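Local coordinates for protein aminotransferase, class I and II (Erwinia tasmaniensis, PDB 5Z0Q) that binds pyridoxal-5'-phosphate and belongs to the class I and II aminotransferases, sharing the fold of that family, at residues K28-R33 with F343-G348; L169-P174 with E188-F193; S157-M162 with Q195-L200. All blocks are in the same frame, centred on the assembly; numbering follows the deposited sequence.

Interaction 1. Residues K28-R33 with F343-G348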
loop_
_atom_site.group_PDB
_atom_site.type_symbol
_atom_site.label_atom_id
_atom_site.label_comp_id
_atom_site.label_asym_id
_atom_site.label_seq_id
_atom_site.Cartn_x
_atom_site.Cartn_y
_atom_site.Cartn_z
ATOM N N LYS A 28 -2.049 -21.683 -5.163
ATOM C CA LYS A 28 -3.298 -21.910 -4.452
ATOM C C LYS A 28 -4.540 -21.791 -5.324
ATOM O O LYS A 28 -5.621 -22.193 -4.877
ATOM C CB LYS A 28 -3.425 -20.948 -3.261
ATOM C CG LYS A 28 -2.803 -21.490 -1.984
ATOM C CD LYS A 28 -3.028 -20.555 -0.809
ATOM C CE LYS A 28 -2.691 -21.239 0.505
ATOM N NZ LYS A 28 -2.782 -20.304 1.661
ATOM N N LYS A 29 -4.426 -21.259 -6.543
ATOM C CA LYS A 29 -5.575 -21.238 -7.443
ATOM C C LYS A 29 -6.007 -22.654 -7.801
ATOM O O LYS A 29 -7.195 -22.988 -7.746
ATOM C CB LYS A 29 -5.244 -20.438 -8.703
ATOM C CG LYS A 29 -6.372 -20.403 -9.722
ATOM C CD LYS A 29 -6.025 -19.523 -10.908
ATOM C CE LYS A 29 -7.173 -19.461 -11.901
ATOM N NZ LYS A 29 -6.886 -18.519 -13.019
ATOM N N TYR A 30 -5.052 -23.498 -8.171
ATOM C CA TYR A 30 -5.289 -24.926 -8.388
ATOM C C TYR A 30 -4.808 -25.736 -7.190
ATOM O O TYR A 30 -4.018 -26.671 -7.323
ATOM C CB TYR A 30 -4.603 -25.381 -9.672
ATOM C CG TYR A 30 -4.887 -24.499 -10.869
ATOM C CD1 TYR A 30 -6.093 -24.587 -11.553
ATOM C CD2 TYR A 30 -3.945 -23.582 -11.321
ATOM C CE1 TYR A 30 -6.354 -23.786 -12.649
ATOM C CE2 TYR A 30 -4.197 -22.777 -12.415
ATOM C CZ TYR A 30 -5.403 -22.883 -13.076
ATOM O OH TYR A 30 -5.660 -22.084 -14.167
ATOM N N ALA A 31 -5.300 -25.371 -6.002
ATOM C CA ALA A 31 -4.743 -25.882 -4.751
ATOM C C ALA A 31 -4.808 -27.403 -4.685
ATOM O O ALA A 31 -3.778 -28.080 -4.589
ATOM C CB ALA A 31 -5.478 -25.261 -3.563
ATOM N N ASP A 32 -6.017 -27.961 -4.727
ATOM C CA ASP A 32 -6.222 -29.395 -4.570
ATOM C C ASP A 32 -6.555 -30.074 -5.896
ATOM O O ASP A 32 -7.295 -31.061 -5.928
ATOM C CB ASP A 32 -7.315 -29.663 -3.537
ATOM C CG ASP A 32 -6.999 -29.048 -2.185
ATOM O OD1 ASP A 32 -5.819 -29.087 -1.774
ATOM O OD2 ASP A 32 -7.926 -28.520 -1.535
ATOM N N ARG A 33 -6.014 -29.555 -6.995
ATOM C CA ARG A 33 -6.201 -30.137 -8.314
ATOM C C ARG A 33 -4.847 -30.419 -8.951
ATOM O O ARG A 33 -3.861 -29.722 -8.690
ATOM C CB ARG A 33 -7.023 -29.214 -9.222
ATOM C CG ARG A 33 -8.499 -29.157 -8.870
ATOM C CD ARG A 33 -9.274 -28.311 -9.867
ATOM N NE ARG A 33 -9.010 -26.885 -9.700
ATOM C CZ ARG A 33 -9.481 -25.942 -10.509
ATOM N NH1 ARG A 33 -10.240 -26.273 -11.546
ATOM N NH2 ARG A 33 -9.193 -24.667 -10.282
ATOM N N PHE A 343 -8.979 -25.336 -22.045
ATOM C CA PHE A 343 -8.543 -26.595 -22.640
ATOM C C PHE A 343 -7.325 -27.152 -21.913
ATOM O O PHE A 343 -7.322 -28.309 -21.477
ATOM C CB PHE A 343 -8.239 -26.394 -24.126
ATOM C CG PHE A 343 -7.445 -27.513 -24.739
ATOM C CD1 PHE A 343 -8.054 -28.710 -25.080
ATOM C CD2 PHE A 343 -6.087 -27.365 -24.981
ATOM C CE1 PHE A 343 -7.324 -29.741 -25.645
ATOM C CE2 PHE A 343 -5.353 -28.391 -25.547
ATOM C CZ PHE A 343 -5.971 -29.580 -25.879
ATOM N N PHE A 344 -6.278 -26.337 -21.768
ATOM C CA PHE A 344 -5.062 -26.801 -21.112
ATOM C C PHE A 344 -5.269 -27.081 -19.630
ATOM O O PHE A 344 -4.513 -27.870 -19.054
ATOM C CB PHE A 344 -3.939 -25.781 -21.302
ATOM C CG PHE A 344 -3.320 -25.810 -22.669
ATOM C CD1 PHE A 344 -2.452 -26.829 -23.028
ATOM C CD2 PHE A 344 -3.598 -24.818 -23.594
ATOM C CE1 PHE A 344 -1.877 -26.861 -24.284
ATOM C CE2 PHE A 344 -3.026 -24.843 -24.853
ATOM C CZ PHE A 344 -2.163 -25.867 -25.198
ATOM N N GLU A 345 -6.269 -26.460 -18.999
ATOM C CA GLU A 345 -6.534 -26.741 -17.592
ATOM C C GLU A 345 -7.012 -28.174 -17.398
ATOM O O GLU A 345 -6.617 -28.840 -16.435
ATOM C CB GLU A 345 -7.557 -25.752 -17.037
ATOM C CG GLU A 345 -7.000 -24.367 -16.779
ATOM C CD GLU A 345 -8.016 -23.443 -16.140
ATOM O OE1 GLU A 345 -9.229 -23.653 -16.357
ATOM O OE2 GLU A 345 -7.601 -22.514 -15.415
ATOM N N LYS A 346 -7.858 -28.667 -18.304
ATOM C CA LYS A 346 -8.308 -30.052 -18.236
ATOM C C LYS A 346 -7.215 -31.044 -18.605
ATOM O O LYS A 346 -7.449 -32.254 -18.510
ATOM C CB LYS A 346 -9.527 -30.250 -19.138
ATOM C CG LYS A 346 -10.777 -29.552 -18.626
ATOM C CD LYS A 346 -11.139 -30.038 -17.227
ATOM C CE LYS A 346 -12.321 -29.269 -16.653
ATOM N NZ LYS A 346 -12.006 -27.826 -16.456
ATOM N N HIS A 347 -6.042 -30.569 -19.022
ATOM C CA HIS A 347 -4.876 -31.413 -19.252
ATOM C C HIS A 347 -3.752 -31.075 -18.278
ATOM O O HIS A 347 -2.572 -31.211 -18.607
ATOM C CB HIS A 347 -4.395 -31.292 -20.697
ATOM C CG HIS A 347 -5.367 -31.825 -21.704
ATOM N ND1 HIS A 347 -5.322 -33.123 -22.167
ATOM C CD2 HIS A 347 -6.411 -31.237 -22.334
ATOM C CE1 HIS A 347 -6.295 -33.311 -23.041
ATOM N NE2 HIS A 347 -6.971 -32.182 -23.160
ATOM N N GLY A 348 -4.112 -30.620 -17.079
ATOM C CA GLY A 348 -3.140 -30.383 -16.028
ATOM C C GLY A 348 -2.176 -29.245 -16.278
ATOM O O GLY A 348 -1.018 -29.323 -15.856
#
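Tyr30 and Glu345 mark the nearest approach of the two backbones, yet their CA atoms still lie 9.5 Å apart, so this contact is made by side chains reaching across. Residues 28-33 form an irregular loop leading into strand 36-38. Residues 343-348 carry the end of helix 340-345, which closes in a Schellman motif: Gly348, at positive phi, is the C-prime residue, and its N bonds back to Glu345 O at 3.1 Å, completing a type I turn. Tyr30 of the loop thus meets Glu345 in the last turn of the helix. A backbone hydrogen bond between Gly348 and Leu36 places the contact beside strands 36-38 and 349-353, neighbours in the smaller sheet.

One hydrogen bond crosses the gap, from Tyr30 OH to Glu345 OE2. The bond is plausible, but its modelled length of 2.3 Å is doubtful at this resolution. The carboxylate oxygen meets the phenol at its edge, near the plane of the ring, while the two side chains cross almost perpendicularly, with ring and carboxylate planes 86° apart. Beyond CG the glutamate chain is extended (chi2 -176°), which carries its carboxylate outward from the helix to the hydroxyl.

Lys29 flanks the pair. Its NZ stands 4.7 Å from Glu345 OE2, not in contact, where its charge would tend to favour an ionised carboxylate, and it also makes a cation-pi interaction with Trp39. The same lysine lays its aliphatic part on the phenol, with Lys29 CG 4.1 Å above the centre of the Tyr30 ring.

Interaction 2. Residues L169-P174 with E188-F193; sequences LLLCNP and EAQLRF
The side-chain oxygen OE1 of Gln190 is met by both methyl branches of Leu171, CD1 at 3.4 Å and CD2 at 4.0 Å, a van der Waals contact between an amide and a branched aliphatic group. It belongs to a beta-alpha-beta crossover, in which helix 184-197 links the adjacent parallel strands 166-172 and 200-204 and packs against the sheet. The segment axes run nearly antiparallel, at 171°, and are 11.0 Å apart at their closest, so side chains fill the space between them.

Strand alternation sorts the residues. Leu169 and Leu171 point toward the helix, whereas Leu170 and Cys172 pack against Phe128 of helix 127-134, and Cys172 also touches pyridoxal-5'-phosphate. Leu169, Leu171 and Phe193 make the layer under helix 184-197 largely apolar, with the Gln190 amide set into it, while the strand's C-terminal end enters the ligand pocket. There the chain passes through a cis peptide bond between Asn173 and Pro174, and Asn173 OD1 accepts a hydrogen bond from Tyr182 N.

Gln190 and Phe193, three residues apart and so on one side of the helix, make the contact. The glutamine chain is extended beyond CG (chi2 169°), which sends its amide to Leu171. The carbonyl of Gln190 approaches the leucine two residues earlier in the strand, Gln190 O lying 4.2 Å from Leu169 CD2. That methyl also touches the aromatic rim: Leu169 CD2 sits near the plane of the Phe193 ring, 4.4 Å from Phe193 CD2.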
loop_
_atom_site.group_PDB
_atom_site.type_symbol
_atom_site.label_atom_id
_atom_site.label_comp_id
_atom_site.label_asym_id
_atom_site.label_seq_id
_atom_site.Cartn_x
_atom_site.Cartn_y
_atom_site.Cartn_z
ATOM N N LEU A 169 -0.819 8.321 -23.418
ATOM C CA LEU A 169 -0.325 7.144 -24.123
ATOM C C LEU A 169 0.289 6.183 -23.113
ATOM O O LEU A 169 1.229 6.545 -22.397
ATOM C CB LEU A 169 0.702 7.534 -25.185
ATOM C CG LEU A 169 1.413 6.374 -25.886
ATOM C CD1 LEU A 169 0.423 5.527 -26.671
ATOM C CD2 LEU A 169 2.523 6.884 -26.790
ATOM N N LEU A 170 -0.236 4.961 -23.061
ATOM C CA LEU A 170 0.225 3.942 -22.124
ATOM C C LEU A 170 1.124 2.961 -22.870
ATOM O O LEU A 170 0.649 2.187 -23.707
ATOM C CB LEU A 170 -0.960 3.226 -21.482
ATOM C CG LEU A 170 -1.965 4.104 -20.735
ATOM C CD1 LEU A 170 -3.071 3.255 -20.138
ATOM C CD2 LEU A 170 -1.275 4.916 -19.655
ATOM N N LEU A 171 2.418 2.993 -22.563
ATOM C CA LEU A 171 3.400 2.118 -23.181
ATOM C C LEU A 171 3.869 1.061 -22.190
ATOM O O LEU A 171 3.665 1.174 -20.978
ATOM C CB LEU A 171 4.601 2.914 -23.700
ATOM C CG LEU A 171 4.327 3.932 -24.806
ATOM C CD1 LEU A 171 5.623 4.596 -25.245
ATOM C CD2 LEU A 171 3.629 3.270 -25.984
ATOM N N CYS A 172 4.513 0.025 -22.727
ATOM C CA CYS A 172 5.004 -1.084 -21.915
ATOM C C CYS A 172 6.264 -1.620 -22.579
ATOM O O CYS A 172 6.183 -2.289 -23.612
ATOM C CB CYS A 172 3.942 -2.174 -21.779
ATOM S SG CYS A 172 4.380 -3.535 -20.675
ATOM N N ASN A 173 7.425 -1.321 -21.991
ATOM C CA ASN A 173 8.707 -1.721 -22.561
ATOM C C ASN A 173 9.650 -2.198 -21.461
ATOM O O ASN A 173 10.085 -1.391 -20.630
ATOM C CB ASN A 173 9.333 -0.559 -23.334
ATOM C CG ASN A 173 10.669 -0.920 -23.952
ATOM O OD1 ASN A 173 10.955 -2.091 -24.204
ATOM N ND2 ASN A 173 11.495 0.088 -24.200
ATOM N N PRO A 174 9.998 -3.498 -21.416
ATOM C CA PRO A 174 9.566 -4.578 -22.313
ATOM C C PRO A 174 8.072 -4.872 -22.204
ATOM O O PRO A 174 7.469 -4.615 -21.164
ATOM C CB PRO A 174 10.387 -5.782 -21.840
ATOM C CG PRO A 174 11.527 -5.202 -21.078
ATOM C CD PRO A 174 10.978 -3.977 -20.427
ATOM N N GLU A 188 11.646 5.913 -30.825
ATOM C CA GLU A 188 11.596 7.252 -31.402
ATOM C C GLU A 188 10.379 7.425 -32.301
ATOM O O GLU A 188 9.910 8.552 -32.494
ATOM C CB GLU A 188 12.883 7.544 -32.172
ATOM C CG GLU A 188 14.119 7.630 -31.288
ATOM C CD GLU A 188 15.371 7.998 -32.060
ATOM O OE1 GLU A 188 15.316 8.026 -33.308
ATOM O OE2 GLU A 188 16.409 8.261 -31.417
ATOM N N ALA A 189 9.857 6.330 -32.855
ATOM C CA ALA A 189 8.604 6.409 -33.598
ATOM C C ALA A 189 7.426 6.630 -32.658
ATOM O O ALA A 189 6.532 7.435 -32.950
ATOM C CB ALA A 189 8.401 5.141 -34.427
ATOM N N GLN A 190 7.408 5.925 -31.525
ATOM C CA GLN A 190 6.365 6.148 -30.530
ATOM C C GLN A 190 6.461 7.544 -29.928
ATOM O O GLN A 190 5.437 8.126 -29.551
ATOM C CB GLN A 190 6.454 5.086 -29.434
ATOM C CG GLN A 190 6.325 3.662 -29.948
ATOM C CD GLN A 190 6.684 2.627 -28.901
ATOM O OE1 GLN A 190 7.147 2.964 -27.812
ATOM N NE2 GLN A 190 6.471 1.357 -29.228
ATOM N N LEU A 191 7.674 8.093 -29.831
ATOM C CA LEU A 191 7.828 9.458 -29.341
ATOM C C LEU A 191 7.273 10.466 -30.340
ATOM O O LEU A 191 6.591 11.422 -29.951
ATOM C CB LEU A 191 9.298 9.750 -29.047
ATOM C CG LEU A 191 9.623 11.192 -28.656
ATOM C CD1 LEU A 191 8.830 11.605 -27.426
ATOM C CD2 LEU A 191 11.117 11.367 -28.420
ATOM N N ARG A 192 7.555 10.271 -31.632
ATOM C CA ARG A 192 7.022 11.175 -32.644
ATOM C C ARG A 192 5.504 11.095 -32.718
ATOM O O ARG A 192 4.843 12.094 -33.024
ATOM C CB ARG A 192 7.648 10.871 -34.008
ATOM C CG ARG A 192 9.095 11.329 -34.127
ATOM C CD ARG A 192 9.658 11.128 -35.528
ATOM N NE ARG A 192 10.531 9.959 -35.613
ATOM C CZ ARG A 192 10.229 8.842 -36.269
ATOM N NH1 ARG A 192 9.074 8.739 -36.913
ATOM N NH2 ARG A 192 11.089 7.832 -36.288
ATOM N N PHE A 193 4.932 9.923 -32.431
ATOM C CA PHE A 193 3.479 9.809 -32.372
ATOM C C PHE A 193 2.914 10.599 -31.200
ATOM O O PHE A 193 1.854 11.226 -31.318
ATOM C CB PHE A 193 3.073 8.338 -32.274
ATOM C CG PHE A 193 1.596 8.124 -32.096
ATOM C CD1 PHE A 193 0.738 8.183 -33.181
ATOM C CD2 PHE A 193 1.067 7.853 -30.844
ATOM C CE1 PHE A 193 -0.620 7.982 -33.021
ATOM C CE2 PHE A 193 -0.291 7.651 -30.679
ATOM C CZ PHE A 193 -1.135 7.715 -31.769
#

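Interaction 3. Residues S157-M162 with Q195-L200; sequences SHEDRM and QRHDLL
Glu159 faces Arg196 and His197 together, joining a surface loop to the last turn of helix 184-197. The loop lies between strands 151-152 and 166-172, and residues Glu159 to Met162 form a type I beta turn in it. Asp198, the first residue with non-helical phi/psi, has the positive phi of a Schellman motif. The contact thus ties the far end of the beta-alpha-beta helix to the turn preceding strand 166-172.

The ionic part is a salt bridge. Arg196 NE lies 2.5 Å from Glu159 OE2; the oxygen lies at the guanidinium edge, while NE approaches on its syn side, tilted 27° out of the carboxylate plane. Arg196 NH2 adds a weak bond to the same oxygen, and this nitrogen also forms a salt bridge with Asp156.

In the histidine-carboxylate hydrogen bond, His197 NE2 donates to Glu159 OE2 at 3.0 Å. It comes from above the carboxylate plane, on the face opposite to that used by Arg196 NE, and adds a weak bond to OE1. The glutamate reaches both donors because its chain folds over at chi2 (-91°), bringing its end closer than its CB direction would suggest.

Sulfur and methyl contacts complete the set. Met162 SD stands 3.6 Å from the centroid of the His197 ring, 21° off its normal, and Met162 CE, at 3.9 Å from that centroid, makes a CH-pi contact on the same face. Arg196 CG lies over the opposite face, so the imidazole is sandwiched while the carboxylate holds its edge.

With an arginine and a histidine N-H converging on it, Glu159 is probably ionised, and its negative charge would tend to favour a protonated His197.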
loop_
_atom_site.group_PDB
_atom_site.type_symbol
_atom_site.label_atom_id
_atom_site.label_comp_id
_atom_site.label_asym_id
_atom_site.label_seq_id
_atom_site.Cartn_x
_atom_site.Cartn_y
_atom_site.Cartn_z
ATOM N N SER A 157 -0.038 3.732 -37.895
ATOM C CA SER A 157 -1.060 3.143 -38.750
ATOM C C SER A 157 -2.454 3.209 -38.137
ATOM O O SER A 157 -3.393 2.641 -38.704
ATOM C CB SER A 157 -0.704 1.690 -39.075
ATOM O OG SER A 157 -0.778 0.873 -37.920
ATOM N N HIS A 158 -2.608 3.882 -36.994
ATOM C CA HIS A 158 -3.907 4.070 -36.359
ATOM C C HIS A 158 -4.273 5.546 -36.243
ATOM O O HIS A 158 -5.062 5.920 -35.370
ATOM C CB HIS A 158 -3.938 3.405 -34.982
ATOM C CG HIS A 158 -3.874 1.910 -35.031
ATOM N ND1 HIS A 158 -2.736 1.225 -35.398
ATOM C CD2 HIS A 158 -4.811 0.969 -34.764
ATOM C CE1 HIS A 158 -2.974 -0.074 -35.352
ATOM N NE2 HIS A 158 -4.225 -0.256 -34.971
ATOM N N GLU A 159 -3.711 6.392 -37.111
ATOM C CA GLU A 159 -3.998 7.824 -37.062
ATOM C C GLU A 159 -5.483 8.099 -37.265
ATOM O O GLU A 159 -6.115 8.790 -36.457
ATOM C CB GLU A 159 -3.175 8.557 -38.121
ATOM C CG GLU A 159 -1.698 8.694 -37.799
ATOM C CD GLU A 159 -1.384 9.973 -37.054
ATOM O OE1 GLU A 159 -2.277 10.844 -36.969
ATOM O OE2 GLU A 159 -0.246 10.110 -36.558
ATOM N N ASP A 160 -6.056 7.562 -38.344
ATOM C CA ASP A 160 -7.439 7.865 -38.694
ATOM C C ASP A 160 -8.440 7.239 -37.731
ATOM O O ASP A 160 -9.602 7.659 -37.708
ATOM C CB ASP A 160 -7.719 7.404 -40.125
ATOM C CG ASP A 160 -6.781 8.043 -41.131
ATOM O OD1 ASP A 160 -6.690 9.288 -41.154
ATOM O OD2 ASP A 160 -6.122 7.299 -41.889
ATOM N N ARG A 161 -8.023 6.251 -36.939
ATOM C CA ARG A 161 -8.896 5.686 -35.920
ATOM C C ARG A 161 -9.007 6.567 -34.683
ATOM O O ARG A 161 -9.801 6.253 -33.790
ATOM C CB ARG A 161 -8.408 4.293 -35.511
ATOM C CG ARG A 161 -8.985 3.161 -36.345
ATOM C CD ARG A 161 -8.436 1.813 -35.907
ATOM N NE ARG A 161 -8.567 1.604 -34.466
ATOM C CZ ARG A 161 -9.654 1.119 -33.876
ATOM N NH1 ARG A 161 -10.718 0.794 -34.598
ATOM N NH2 ARG A 161 -9.680 0.961 -32.559
ATOM N N MET A 162 -8.243 7.652 -34.612
ATOM C CA MET A 162 -8.273 8.529 -33.454
ATOM C C MET A 162 -9.416 9.537 -33.573
ATOM O O MET A 162 -10.047 9.688 -34.623
ATOM C CB MET A 162 -6.933 9.241 -33.294
ATOM C CG MET A 162 -5.754 8.288 -33.197
ATOM S SD MET A 162 -4.178 9.118 -32.935
ATOM C CE MET A 162 -4.353 9.678 -31.243
ATOM N N GLN A 195 4.281 13.289 -29.836
ATOM C CA GLN A 195 4.446 14.718 -30.084
ATOM C C GLN A 195 3.443 15.225 -31.114
ATOM O O GLN A 195 2.859 16.301 -30.942
ATOM C CB GLN A 195 5.874 15.009 -30.542
ATOM C CG GLN A 195 6.940 14.647 -29.522
ATOM C CD GLN A 195 8.336 14.681 -30.109
ATOM O OE1 GLN A 195 8.509 14.842 -31.317
ATOM N NE2 GLN A 195 9.343 14.529 -29.255
ATOM N N ARG A 196 3.236 14.464 -32.191
ATOM C CA ARG A 196 2.305 14.881 -33.235
ATOM C C ARG A 196 0.891 15.053 -32.693
ATOM O O ARG A 196 0.131 15.892 -33.191
ATOM C CB ARG A 196 2.330 13.870 -34.382
ATOM C CG ARG A 196 1.285 14.096 -35.464
ATOM C CD ARG A 196 1.537 13.223 -36.691
ATOM N NE ARG A 196 1.644 11.802 -36.365
ATOM C CZ ARG A 196 2.793 11.137 -36.280
ATOM N NH1 ARG A 196 3.943 11.763 -36.495
ATOM N NH2 ARG A 196 2.793 9.846 -35.976
ATOM N N HIS A 197 0.524 14.285 -31.669
ATOM C CA HIS A 197 -0.786 14.394 -31.046
ATOM C C HIS A 197 -0.734 15.029 -29.664
ATOM O O HIS A 197 -1.780 15.152 -29.017
ATOM C CB HIS A 197 -1.445 13.012 -30.961
ATOM C CG HIS A 197 -1.692 12.382 -32.296
ATOM N ND1 HIS A 197 -2.820 12.642 -33.044
ATOM C CD2 HIS A 197 -0.952 11.512 -33.023
ATOM C CE1 HIS A 197 -2.766 11.957 -34.172
ATOM N NE2 HIS A 197 -1.642 11.263 -34.183
ATOM N N ASP A 198 0.447 15.442 -29.205
ATOM C CA ASP A 198 0.644 16.063 -27.895
ATOM C C ASP A 198 -0.013 15.227 -26.793
ATOM O O ASP A 198 -1.002 15.613 -26.170
ATOM C CB ASP A 198 0.130 17.505 -27.893
ATOM C CG ASP A 198 1.248 18.518 -27.715
ATOM O OD1 ASP A 198 2.182 18.524 -28.546
ATOM O OD2 ASP A 198 1.197 19.305 -26.745
ATOM N N LEU A 199 0.576 14.055 -26.580
ATOM C CA LEU A 199 0.099 13.097 -25.598
ATOM C C LEU A 199 1.090 12.976 -24.448
ATOM O O LEU A 199 2.293 13.195 -24.617
ATOM C CB LEU A 199 -0.113 11.718 -26.228
ATOM C CG LEU A 199 -1.048 11.610 -27.430
ATOM C CD1 LEU A 199 -1.134 10.167 -27.902
ATOM C CD2 LEU A 199 -2.423 12.148 -27.086
ATOM N N LEU A 200 0.570 12.625 -23.278
ATOM C CA LEU A 200 1.403 12.229 -22.154
ATOM C C LEU A 200 1.658 10.728 -22.219
ATOM O O LEU A 200 0.807 9.953 -22.665
ATOM C CB LEU A 200 0.738 12.604 -20.830
ATOM C CG LEU A 200 0.546 14.104 -20.603
ATOM C CD1 LEU A 200 -0.290 14.366 -19.361
ATOM C CD2 LEU A 200 1.895 14.801 -20.501
#

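In the fold
Interactions 2 and 3 share helix 184-197, and their centres are 11 Å apart; interaction 2 lies within the crossover, and interaction 3 joins the C-terminal end of its helix to the loop before its first strand. Phe193 links them: Phe193 CZ lies 3.5 Å from Met162 SD. From the surface salt bridge, the helix and strand 166-172 lead inward past the buried leucines to the pocket, where Cys172 touches pyridoxal-5'-phosphate and the Leu171 side chain is about 10 Å from it. Interaction 1 lies beside the smaller sheet, its centre about 37 Å from that of interaction 2 and about 42 Å from that of interaction 3.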